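PDB 6MZO: inactive Zymogen C11 Protease from Parabacteroides distasonis, which is the inactive precursor of a clostripain-like cysteine peptidase and, once activated, probably cleaves polypeptide chains. Local coordinates for residues G27-S30 and Q31-A35; R34-K37 and E38-R42; N191-Y195 and Q196-G200. One frame throughout, in Å; residues are numbered along the deposited sequence.

Contact 1. Residues G27-S30 and Q31-A35; sequences GYVS and QNLRA
Gly27 and Gln31 meet one turn apart near the start of helix 26-43, the crossover helix of the beta-alpha-beta unit that links strand 14-19 to strand 49-54. The carbonyl of Gly27 takes the N-H of Gln31, the first of four successive i to i+4 backbone bonds in this stretch. Tyr28 O accepts Asn32 N in the same way. The Tyr28 ring and the Gln31 side chain run alongside each other in the same direction, with OE1 of Gln31 3.9 Å from CD1 of Tyr28 and the amide turned 46° from the ring. Gln31 gets there with CG anti to the backbone N (chi1 -178°) and the rest of its chain extended. ND2 of Asn32 lies close to Tyr28 O, but the angle is too poor for a bond; this amide instead donates to Asn191 O, in the loop before helix 195-203. Val29 turns into the protein beside Leu33, and both also touch Thr54 of strand 49-54, so this face of the helix packs on the sheet. There CG1 of Val29 rests 4.0 Å from CD1 of Leu33, and their backbones are joined by the bond from Leu33 N to Val29 O. Ser30 closes the segment: its hydroxyl bonds Lys56, while O of Ser30 receives N of Arg34 at 3.0 Å.

Contact 2. Residues R34-K37 and E38-R42; sequences RAIK and EGIER
Glu38 reaches across the stem of Arg34 on the outer side of helix 26-43, the helix of the beta-alpha-beta crossover between strands 14-19 and 49-54. Its N-H bonds Arg34 O at 3.0 Å, and its carboxylate carbon CD lies 3.8 Å from CD of Arg34. The charged ends themselves do not meet: NH2 of Arg34 stays 4.7 Å from OE1 of Glu38, and the two flat groups are turned 32° from each other. One water donates to OE1 of Glu38 at 2.7 Å, but its link to NH2 of Arg34 is weak and doubtful. Gly39 continues the helix with its N-H on Ala35 O, the most bent of the four backbone bonds here at 146°. Bare of a side chain, it lets Met199 of helix 195-203 come against its CA. Ile40 belongs to the inner face, where it and Ile36 both reach Leu50 of strand 49-54 and Leu66 of strand 62-69. With CG1 beside its own backbone N (chi1 -61°), Ile40 lays CG1 against Ile36 O at 3.3 Å and carries CD1 on to CG2 of Ile36, 3.9 Å away. Glu41 returns to the exposed side, near Ile73 of strand 72-80. Its N-H bonds Lys37 O, and CG of Glu41, anti to its own carbonyl carbon, lies against that same acceptor, 3.2 Å from O of Lys37.

Contact 3. Residues N191-Y195 and Q196-G200; sequences NGFPY and QTIMG
Pro194 O draws in the first turn of helix 195-203: Thr197 N reaches it at 2.9 Å by a nearly straight bond of 169°, though from well above the carbonyl plane. Ile198 N adds only weak bonds, to Pro194 O and to Tyr195 O. OG1 of Thr197 sits against the proline ring as well, 3.7 Å from CB of Pro194. Ile198 carries the apolar side of the turn. Its CG1 stands between its own backbone N and carbonyl carbon (chi1 53°), which swings CD1 back to lie 3.9 Å from CD1 of Tyr195 and 4.2 Å from CD2 of Phe193. Met199 approaches the Tyr195 ring at its edge, near the ring plane, with SD 4.2 Å from CB of Tyr195. On the other side of the turn the first torsion of Gln196 (chi1 71°) and a further bend at chi2 turn its chain back, and the amide lies against the Pro194 backbone and CB, NE2 of Gln196 3.7 Å from CB of Pro194. A water donates to OE1 of Gln196 at 2.6 Å and accepts from ND2 of Asn191, a link probably loose at the poorly ordered Asn191 end. With an alanine here in place of Gln196, the water is likely to lose the acceptor it uses at OE1, and Pro194 CA and CB the amide packed against them. Further out, Asp161 of strand 155-162 bonds both the Tyr195 hydroxyl and Phe193 N, while Phe193 meets the ring of Phe216 on helix 209-220. Pro194 itself is the centre of an inverse gamma turn, a tight bend leading directly into helix 195-203.

How the contacts relate
Contacts 1 and 2 are successive turns of helix 26-43, sharing Arg34 and Ala35, and each has a sheet-facing apolar side and an outer polar one. Contact 3 is more buried and belongs to a loop and irregular helix start: where helix 26-43 repeats regular i to i+4 bonds, it relies on one proline carbonyl, weak bonds and buried aromatic and aliphatic side chains. It lies against both of the others. At the shared Ala35, CB of Gln196 comes within 3.5 Å of O of Ala35; farther along, toward contact 2, the join is mainly close packing, CG1 of Ile36 coming within 3.4 Å of CB of Tyr195.

Contact 1. Residues G27-S30 and Q31-A35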
ATOM      1  N   GLY A  27      -4.158  11.183  16.262  1.00 47.11           N
ATOM      2  CA  GLY A  27      -3.556  10.455  17.372  1.00 42.64           C
ATOM      3  C   GLY A  27      -2.652   9.336  16.910  1.00 39.81           C
ATOM      4  O   GLY A  27      -1.599   9.024  17.498  1.00 36.44           O
ATOM      5  N   TYR A  28      -3.092   8.682  15.849  1.00 33.46           N
ATOM      6  CA  TYR A  28      -2.305   7.599  15.289  1.00 35.57           C
ATOM      7  C   TYR A  28      -0.990   8.080  14.642  1.00 29.47           C
ATOM      8  O   TYR A  28       0.010   7.368  14.605  1.00 31.57           O
ATOM      9  CB  TYR A  28      -3.110   6.828  14.266  1.00 37.16           C
ATOM     10  CG  TYR A  28      -4.145   5.977  14.937  1.00 47.52           C
ATOM     11  CD1 TYR A  28      -3.775   5.045  15.898  1.00 51.19           C
ATOM     12  CD2 TYR A  28      -5.476   6.127  14.657  1.00 52.08           C
ATOM     13  CE1 TYR A  28      -4.722   4.267  16.558  1.00 53.06           C
ATOM     14  CE2 TYR A  28      -6.436   5.345  15.306  1.00 54.03           C
ATOM     15  CZ  TYR A  28      -6.042   4.417  16.253  1.00 54.68           C
ATOM     16  OH  TYR A  28      -7.001   3.658  16.896  1.00 60.59           O
ATOM     17  N   VAL A  29      -1.016   9.293  14.096  1.00 31.40           N
ATOM     18  CA  VAL A  29       0.202   9.836  13.523  1.00 30.56           C
ATOM     19  C   VAL A  29       1.191  10.031  14.650  1.00 29.73           C
ATOM     20  O   VAL A  29       2.350   9.650  14.535  1.00 27.88           O
ATOM     21  CB  VAL A  29      -0.017  11.201  12.801  1.00 32.25           C
ATOM     22  CG1 VAL A  29       1.319  11.762  12.349  1.00 29.33           C
ATOM     23  CG2 VAL A  29      -0.923  11.018  11.570  1.00 34.82           C
ATOM     24  N   SER A  30       0.732  10.629  15.735  1.00 29.85           N
ATOM     25  CA  SER A  30       1.631  10.785  16.907  1.00 29.74           C
ATOM     26  C   SER A  30       2.189   9.468  17.444  1.00 30.20           C
ATOM     27  O   SER A  30       3.399   9.383  17.794  1.00 29.58           O
ATOM     28  CB  SER A  30       0.907  11.504  18.072  1.00 38.58           C
ATOM     29  OG  SER A  30       0.385  12.750  17.663  1.00 46.80           O
ATOM     30  N   GLN A  31       1.351   8.436  17.548  1.00 28.35           N
ATOM     31  CA  GLN A  31       1.847   7.111  17.983  1.00 27.68           C
ATOM     32  C   GLN A  31       2.878   6.550  17.040  1.00 26.96           C
ATOM     33  O   GLN A  31       3.892   5.998  17.478  1.00 28.46           O
ATOM     34  CB  GLN A  31       0.689   6.107  18.079  1.00 38.83           C
ATOM     35  CG  GLN A  31       1.070   4.739  18.563  1.00 50.64           C
ATOM     36  CD  GLN A  31      -0.167   3.834  18.722  1.00 66.15           C
ATOM     37  OE1 GLN A  31      -1.299   4.318  18.858  1.00 69.97           O
ATOM     38  NE2 GLN A  31       0.052   2.522  18.692  1.00 72.77           N
ATOM     39  N   ASN A  32       2.639   6.706  15.731  1.00 25.84           N
ATOM     40  CA  ASN A  32       3.631   6.228  14.759  1.00 24.20           C
ATOM     41  C   ASN A  32       4.911   7.012  14.827  1.00 22.75           C
ATOM     42  O   ASN A  32       5.988   6.427  14.645  1.00 24.83           O
ATOM     43  CB  ASN A  32       3.068   6.292  13.343  1.00 25.75           C
ATOM     44  CG  ASN A  32       2.173   5.122  13.085  1.00 33.55           C
ATOM     45  OD1 ASN A  32       2.507   3.992  13.468  1.00 35.28           O
ATOM     46  ND2 ASN A  32       1.007   5.379  12.542  1.00 38.04           N
ATOM     47  N   LEU A  33       4.823   8.305  15.048  1.00 23.19           N
ATOM     48  CA  LEU A  33       6.088   9.098  15.181  1.00 26.48           C
ATOM     49  C   LEU A  33       6.904   8.604  16.397  1.00 28.12           C
ATOM     50  O   LEU A  33       8.122   8.475  16.357  1.00 24.69           O
ATOM     51  CB  LEU A  33       5.786  10.589  15.330  1.00 31.10           C
ATOM     52  CG  LEU A  33       5.515  11.172  13.926  1.00 38.04           C
ATOM     53  CD1 LEU A  33       4.865  12.538  14.102  1.00 44.65           C
ATOM     54  CD2 LEU A  33       6.845  11.309  13.198  1.00 42.60           C
ATOM     55  N   ARG A  34       6.215   8.268  17.482  1.00 26.45           N
ATOM     56  CA  ARG A  34       6.885   7.682  18.629  1.00 23.89           C
ATOM     57  C   ARG A  34       7.588   6.354  18.244  1.00 26.56           C
ATOM     58  O   ARG A  34       8.750   6.095  18.655  1.00 23.24           O
ATOM     59  CB  ARG A  34       5.845   7.473  19.782  1.00 25.77           C
ATOM     60  CG  ARG A  34       6.452   6.828  21.039  1.00 28.40           C
ATOM     61  CD  ARG A  34       6.317   5.314  21.069  1.00 30.98           C
ATOM     62  NE  ARG A  34       4.965   4.922  21.435  1.00 36.81           N
ATOM     63  CZ  ARG A  34       4.253   3.931  20.912  1.00 44.07           C
ATOM     64  NH1 ARG A  34       3.020   3.705  21.404  1.00 41.14           N
ATOM     65  NH2 ARG A  34       4.754   3.156  19.941  1.00 43.04           N
ATOM     66  N   ALA A  35       6.893   5.487  17.481  1.00 22.08           N
ATOM     67  CA  ALA A  35       7.469   4.216  17.090  1.00 22.00           C
ATOM     68  C   ALA A  35       8.708   4.438  16.170  1.00 20.96           C
ATOM     69  O   ALA A  35       9.694   3.716  16.299  1.00 22.81           O
ATOM     70  CB  ALA A  35       6.407   3.351  16.363  1.00 24.78           C
TER

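Contact 2. Residues R34-K37 and E38-R42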
ATOM      1  N   ARG A  34       6.215   8.268  17.482  1.00 26.45           N
ATOM      2  CA  ARG A  34       6.885   7.682  18.629  1.00 23.89           C
ATOM      3  C   ARG A  34       7.588   6.354  18.244  1.00 26.56           C
ATOM      4  O   ARG A  34       8.750   6.095  18.655  1.00 23.24           O
ATOM      5  CB  ARG A  34       5.845   7.473  19.782  1.00 25.77           C
ATOM      6  CG  ARG A  34       6.452   6.828  21.039  1.00 28.40           C
ATOM      7  CD  ARG A  34       6.317   5.314  21.069  1.00 30.98           C
ATOM      8  NE  ARG A  34       4.965   4.922  21.435  1.00 36.81           N
ATOM      9  CZ  ARG A  34       4.253   3.931  20.912  1.00 44.07           C
ATOM     10  NH1 ARG A  34       3.020   3.705  21.404  1.00 41.14           N
ATOM     11  NH2 ARG A  34       4.754   3.156  19.941  1.00 43.04           N
ATOM     12  N   ALA A  35       6.893   5.487  17.481  1.00 22.08           N
ATOM     13  CA  ALA A  35       7.469   4.216  17.090  1.00 22.00           C
ATOM     14  C   ALA A  35       8.708   4.438  16.170  1.00 20.96           C
ATOM     15  O   ALA A  35       9.694   3.716  16.299  1.00 22.81           O
ATOM     16  CB  ALA A  35       6.407   3.351  16.363  1.00 24.78           C
ATOM     17  N   ILE A  36       8.607   5.398  15.262  1.00 21.81           N
ATOM     18  CA  ILE A  36       9.715   5.699  14.347  1.00 20.66           C
ATOM     19  C   ILE A  36      10.893   6.169  15.147  1.00 23.21           C
ATOM     20  O   ILE A  36      12.048   5.722  14.876  1.00 20.72           O
ATOM     21  CB  ILE A  36       9.295   6.798  13.322  1.00 20.79           C
ATOM     22  CG1 ILE A  36       8.302   6.181  12.328  1.00 18.88           C
ATOM     23  CG2 ILE A  36      10.539   7.441  12.606  1.00 19.81           C
ATOM     24  CD1 ILE A  36       7.457   7.258  11.580  1.00 21.55           C
ATOM     25  N   LYS A  37      10.666   7.079  16.089  1.00 19.87           N
ATOM     26  CA  LYS A  37      11.832   7.547  16.907  1.00 20.51           C
ATOM     27  C   LYS A  37      12.458   6.408  17.704  1.00 24.31           C
ATOM     28  O   LYS A  37      13.689   6.321  17.814  1.00 22.55           O
ATOM     29  CB  LYS A  37      11.393   8.663  17.843  1.00 21.78           C
ATOM     30  CG  LYS A  37      11.025   9.938  17.108  1.00 21.90           C
ATOM     31  CD  LYS A  37       9.992  10.807  17.886  1.00 33.03           C
ATOM     32  CE  LYS A  37      10.563  11.478  19.013  1.00 41.05           C
ATOM     33  NZ  LYS A  37       9.482  12.361  19.728  1.00 36.21           N
ATOM     34  N   GLU A  38      11.636   5.508  18.261  1.00 22.85           N
ATOM     35  CA  GLU A  38      12.225   4.374  18.974  1.00 21.33           C
ATOM     36  C   GLU A  38      12.991   3.458  18.006  1.00 20.44           C
ATOM     37  O   GLU A  38      14.044   2.872  18.394  1.00 21.05           O
ATOM     38  CB  GLU A  38      11.152   3.539  19.728  1.00 22.10           C
ATOM     39  CG  GLU A  38      10.601   4.413  20.868  1.00 26.92           C
ATOM     40  CD  GLU A  38       9.707   3.671  21.815  1.00 31.55           C
ATOM     41  OE1 GLU A  38       9.161   2.631  21.433  1.00 34.63           O
ATOM     42  OE2 GLU A  38       9.556   4.119  22.953  1.00 38.12           O
ATOM     43  N   GLY A  39      12.471   3.313  16.803  1.00 19.42           N
ATOM     44  CA  GLY A  39      13.110   2.422  15.824  1.00 20.84           C
ATOM     45  C   GLY A  39      14.467   2.988  15.389  1.00 18.70           C
ATOM     46  O   GLY A  39      15.440   2.218  15.245  1.00 18.90           O
ATOM     47  N   ILE A  40      14.524   4.304  15.128  1.00 18.70           N
ATOM     48  CA  ILE A  40      15.855   4.854  14.799  1.00 19.08           C
ATOM     49  C   ILE A  40      16.805   4.667  15.922  1.00 20.27           C
ATOM     50  O   ILE A  40      18.017   4.395  15.673  1.00 20.61           O
ATOM     51  CB  ILE A  40      15.735   6.387  14.490  1.00 20.42           C
ATOM     52  CG1 ILE A  40      14.796   6.578  13.279  1.00 23.35           C
ATOM     53  CG2 ILE A  40      17.130   7.029  14.317  1.00 24.41           C
ATOM     54  CD1 ILE A  40      14.327   8.117  13.289  1.00 32.79           C
ATOM     55  N   GLU A  41      16.370   4.893  17.168  1.00 20.72           N
ATOM     56  CA  GLU A  41      17.314   4.769  18.265  1.00 21.88           C
ATOM     57  C   GLU A  41      17.796   3.311  18.433  1.00 22.38           C
ATOM     58  O   GLU A  41      18.911   3.074  18.920  1.00 23.46           O
ATOM     59  CB  GLU A  41      16.703   5.256  19.599  1.00 27.61           C
ATOM     60  CG  GLU A  41      16.325   6.727  19.621  1.00 44.96           C
ATOM     61  CD  GLU A  41      15.642   7.112  20.938  1.00 57.70           C
ATOM     62  OE1 GLU A  41      14.445   7.529  20.918  1.00 60.75           O
ATOM     63  OE2 GLU A  41      16.305   6.947  21.980  1.00 61.61           O
ATOM     64  N   ARG A  42      16.926   2.354  18.075  1.00 21.34           N
ATOM     65  CA  ARG A  42      17.256   0.927  18.197  1.00 21.65           C
ATOM     66  C   ARG A  42      18.189   0.477  17.100  1.00 21.49           C
ATOM     67  O   ARG A  42      19.090  -0.304  17.392  1.00 24.08           O
ATOM     68  CB  ARG A  42      15.979   0.054  18.112  1.00 21.16           C
ATOM     69  CG  ARG A  42      16.303  -1.388  18.462  1.00 24.53           C
ATOM     70  CD  ARG A  42      15.088  -2.251  18.110  1.00 26.94           C
ATOM     71  NE  ARG A  42      15.115  -2.531  16.677  1.00 32.03           N
ATOM     72  CZ  ARG A  42      14.522  -3.570  16.072  1.00 31.69           C
ATOM     73  NH1 ARG A  42      13.856  -4.525  16.790  1.00 35.21           N
ATOM     74  NH2 ARG A  42      14.635  -3.693  14.759  1.00 25.57           N
TER
HETATM   75  O   HOH W   1       7.039   2.153  19.809  1.00 43.10           O

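Contact 3. Residues N191-Y195 and Q196-G200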
ATOM      1  N   ASN A 191      -2.308   1.798  14.667  1.00 55.85           N
ATOM      2  CA  ASN A 191      -1.150   2.564  14.289  1.00 63.39           C
ATOM      3  C   ASN A 191      -0.790   2.278  12.836  1.00 57.96           C
ATOM      4  O   ASN A 191      -0.556   3.211  12.057  1.00 65.83           O
ATOM      5  CB  ASN A 191       0.021   2.251  15.213  1.00 73.25           C
ATOM      6  CG  ASN A 191      -0.007   0.825  15.704  1.00 81.60           C
ATOM      7  OD1 ASN A 191      -1.025   0.139  15.584  1.00 86.02           O
ATOM      8  ND2 ASN A 191       1.101   0.373  16.276  1.00 83.85           N
ATOM      9  N   GLY A 192      -0.812   1.010  12.440  1.00 39.69           N
ATOM     10  CA  GLY A 192      -0.211   0.714  11.157  1.00 33.85           C
ATOM     11  C   GLY A 192       1.056  -0.163  11.301  1.00 28.48           C
ATOM     12  O   GLY A 192       1.042  -1.101  12.127  1.00 28.26           O
ATOM     13  N   PHE A 193       2.082   0.097  10.476  1.00 24.07           N
ATOM     14  CA  PHE A 193       3.281  -0.737  10.491  1.00 20.18           C
ATOM     15  C   PHE A 193       4.072  -0.599  11.803  1.00 25.22           C
ATOM     16  O   PHE A 193       3.967   0.411  12.530  1.00 25.78           O
ATOM     17  CB  PHE A 193       4.214  -0.421   9.305  1.00 19.99           C
ATOM     18  CG  PHE A 193       3.878  -1.143   8.062  1.00 20.25           C
ATOM     19  CD1 PHE A 193       2.666  -0.947   7.452  1.00 21.10           C
ATOM     20  CD2 PHE A 193       4.814  -2.052   7.516  1.00 23.32           C
ATOM     21  CE1 PHE A 193       2.371  -1.647   6.218  1.00 22.66           C
ATOM     22  CE2 PHE A 193       4.525  -2.753   6.345  1.00 22.51           C
ATOM     23  CZ  PHE A 193       3.319  -2.523   5.681  1.00 23.77           C
ATOM     24  N   PRO A 194       4.880  -1.622  12.127  1.00 23.02           N
ATOM     25  CA  PRO A 194       5.661  -1.583  13.381  1.00 22.48           C
ATOM     26  C   PRO A 194       6.957  -0.827  13.138  1.00 21.32           C
ATOM     27  O   PRO A 194       8.043  -1.412  12.964  1.00 22.43           O
ATOM     28  CB  PRO A 194       5.896  -3.072  13.674  1.00 24.67           C
ATOM     29  CG  PRO A 194       6.005  -3.711  12.272  1.00 22.47           C
ATOM     30  CD  PRO A 194       4.849  -2.971  11.510  1.00 22.41           C
ATOM     31  N   TYR A 195       6.817   0.494  13.042  1.00 21.69           N
ATOM     32  CA  TYR A 195       7.994   1.282  12.671  1.00 22.31           C
ATOM     33  C   TYR A 195       9.085   1.021  13.655  1.00 22.79           C
ATOM     34  O   TYR A 195      10.286   1.130  13.315  1.00 24.94           O
ATOM     35  CB  TYR A 195       7.667   2.817  12.599  1.00 20.83           C
ATOM     36  CG  TYR A 195       6.733   3.063  11.426  1.00 20.10           C
ATOM     37  CD1 TYR A 195       7.244   3.025  10.130  1.00 20.23           C
ATOM     38  CD2 TYR A 195       5.369   3.164  11.600  1.00 22.91           C
ATOM     39  CE1 TYR A 195       6.402   3.180   9.009  1.00 20.86           C
ATOM     40  CE2 TYR A 195       4.495   3.314  10.484  1.00 25.14           C
ATOM     41  CZ  TYR A 195       5.045   3.294   9.191  1.00 22.40           C
ATOM     42  OH  TYR A 195       4.223   3.387   8.123  1.00 23.57           O
ATOM     43  N   GLN A 196       8.741   0.673  14.910  1.00 21.64           N
ATOM     44  CA  GLN A 196       9.834   0.539  15.888  1.00 20.69           C
ATOM     45  C   GLN A 196      10.758  -0.660  15.622  1.00 22.42           C
ATOM     46  O   GLN A 196      11.840  -0.738  16.266  1.00 21.34           O
ATOM     47  CB  GLN A 196       9.217   0.431  17.296  1.00 23.72           C
ATOM     48  CG  GLN A 196       8.493  -0.918  17.569  1.00 26.41           C
ATOM     49  CD  GLN A 196       7.110  -1.069  16.952  1.00 31.87           C
ATOM     50  OE1 GLN A 196       6.532  -0.181  16.308  1.00 27.30           O
ATOM     51  NE2 GLN A 196       6.529  -2.268  17.182  1.00 35.18           N
ATOM     52  N   THR A 197      10.417  -1.506  14.650  1.00 20.25           N
ATOM     53  CA  THR A 197      11.276  -2.644  14.359  1.00 18.68           C
ATOM     54  C   THR A 197      11.779  -2.635  12.917  1.00 19.00           C
ATOM     55  O   THR A 197      12.605  -3.496  12.572  1.00 21.23           O
ATOM     56  CB  THR A 197      10.580  -4.034  14.586  1.00 22.56           C
ATOM     57  OG1 THR A 197       9.420  -4.197  13.750  1.00 22.10           O
ATOM     58  CG2 THR A 197      10.198  -4.225  16.030  1.00 25.85           C
ATOM     59  N   ILE A 198      11.273  -1.773  12.045  1.00 18.18           N
ATOM     60  CA  ILE A 198      11.661  -1.861  10.606  1.00 17.31           C
ATOM     61  C   ILE A 198      12.602  -0.740  10.107  1.00 18.74           C
ATOM     62  O   ILE A 198      12.893  -0.658   8.888  1.00 18.27           O
ATOM     63  CB  ILE A 198      10.465  -1.842   9.655  1.00 17.35           C
ATOM     64  CG1 ILE A 198       9.573  -0.631   9.935  1.00 19.82           C
ATOM     65  CG2 ILE A 198       9.612  -3.176   9.966  1.00 20.70           C
ATOM     66  CD1 ILE A 198       8.508  -0.380   8.734  1.00 23.92           C
ATOM     67  N   MET A 199      12.939   0.188  11.015  1.00 17.41           N
ATOM     68  CA  MET A 199      13.669   1.368  10.476  1.00 17.79           C
ATOM     69  C   MET A 199      15.018   0.950   9.861  1.00 17.46           C
ATOM     70  O   MET A 199      15.332   1.389   8.692  1.00 18.78           O
ATOM     71  CB  MET A 199      13.908   2.433  11.579  1.00 17.30           C
ATOM     72  CG  MET A 199      12.566   2.989  12.171  1.00 17.19           C
ATOM     73  SD  MET A 199      11.410   3.582  10.940  1.00 20.14           S
ATOM     74  CE  MET A 199      12.454   4.833  10.097  1.00 20.32           C
ATOM     75  N   GLY A 200      15.831   0.199  10.579  1.00 16.24           N
ATOM     76  CA  GLY A 200      17.087  -0.260   9.948  1.00 19.36           C
ATOM     77  C   GLY A 200      16.878  -1.010   8.615  1.00 19.12           C
ATOM     78  O   GLY A 200      17.708  -0.827   7.665  1.00 20.30           O
TER
HETATM   79  O   HOH W   2       4.008   0.541  16.533  1.00 46.66           O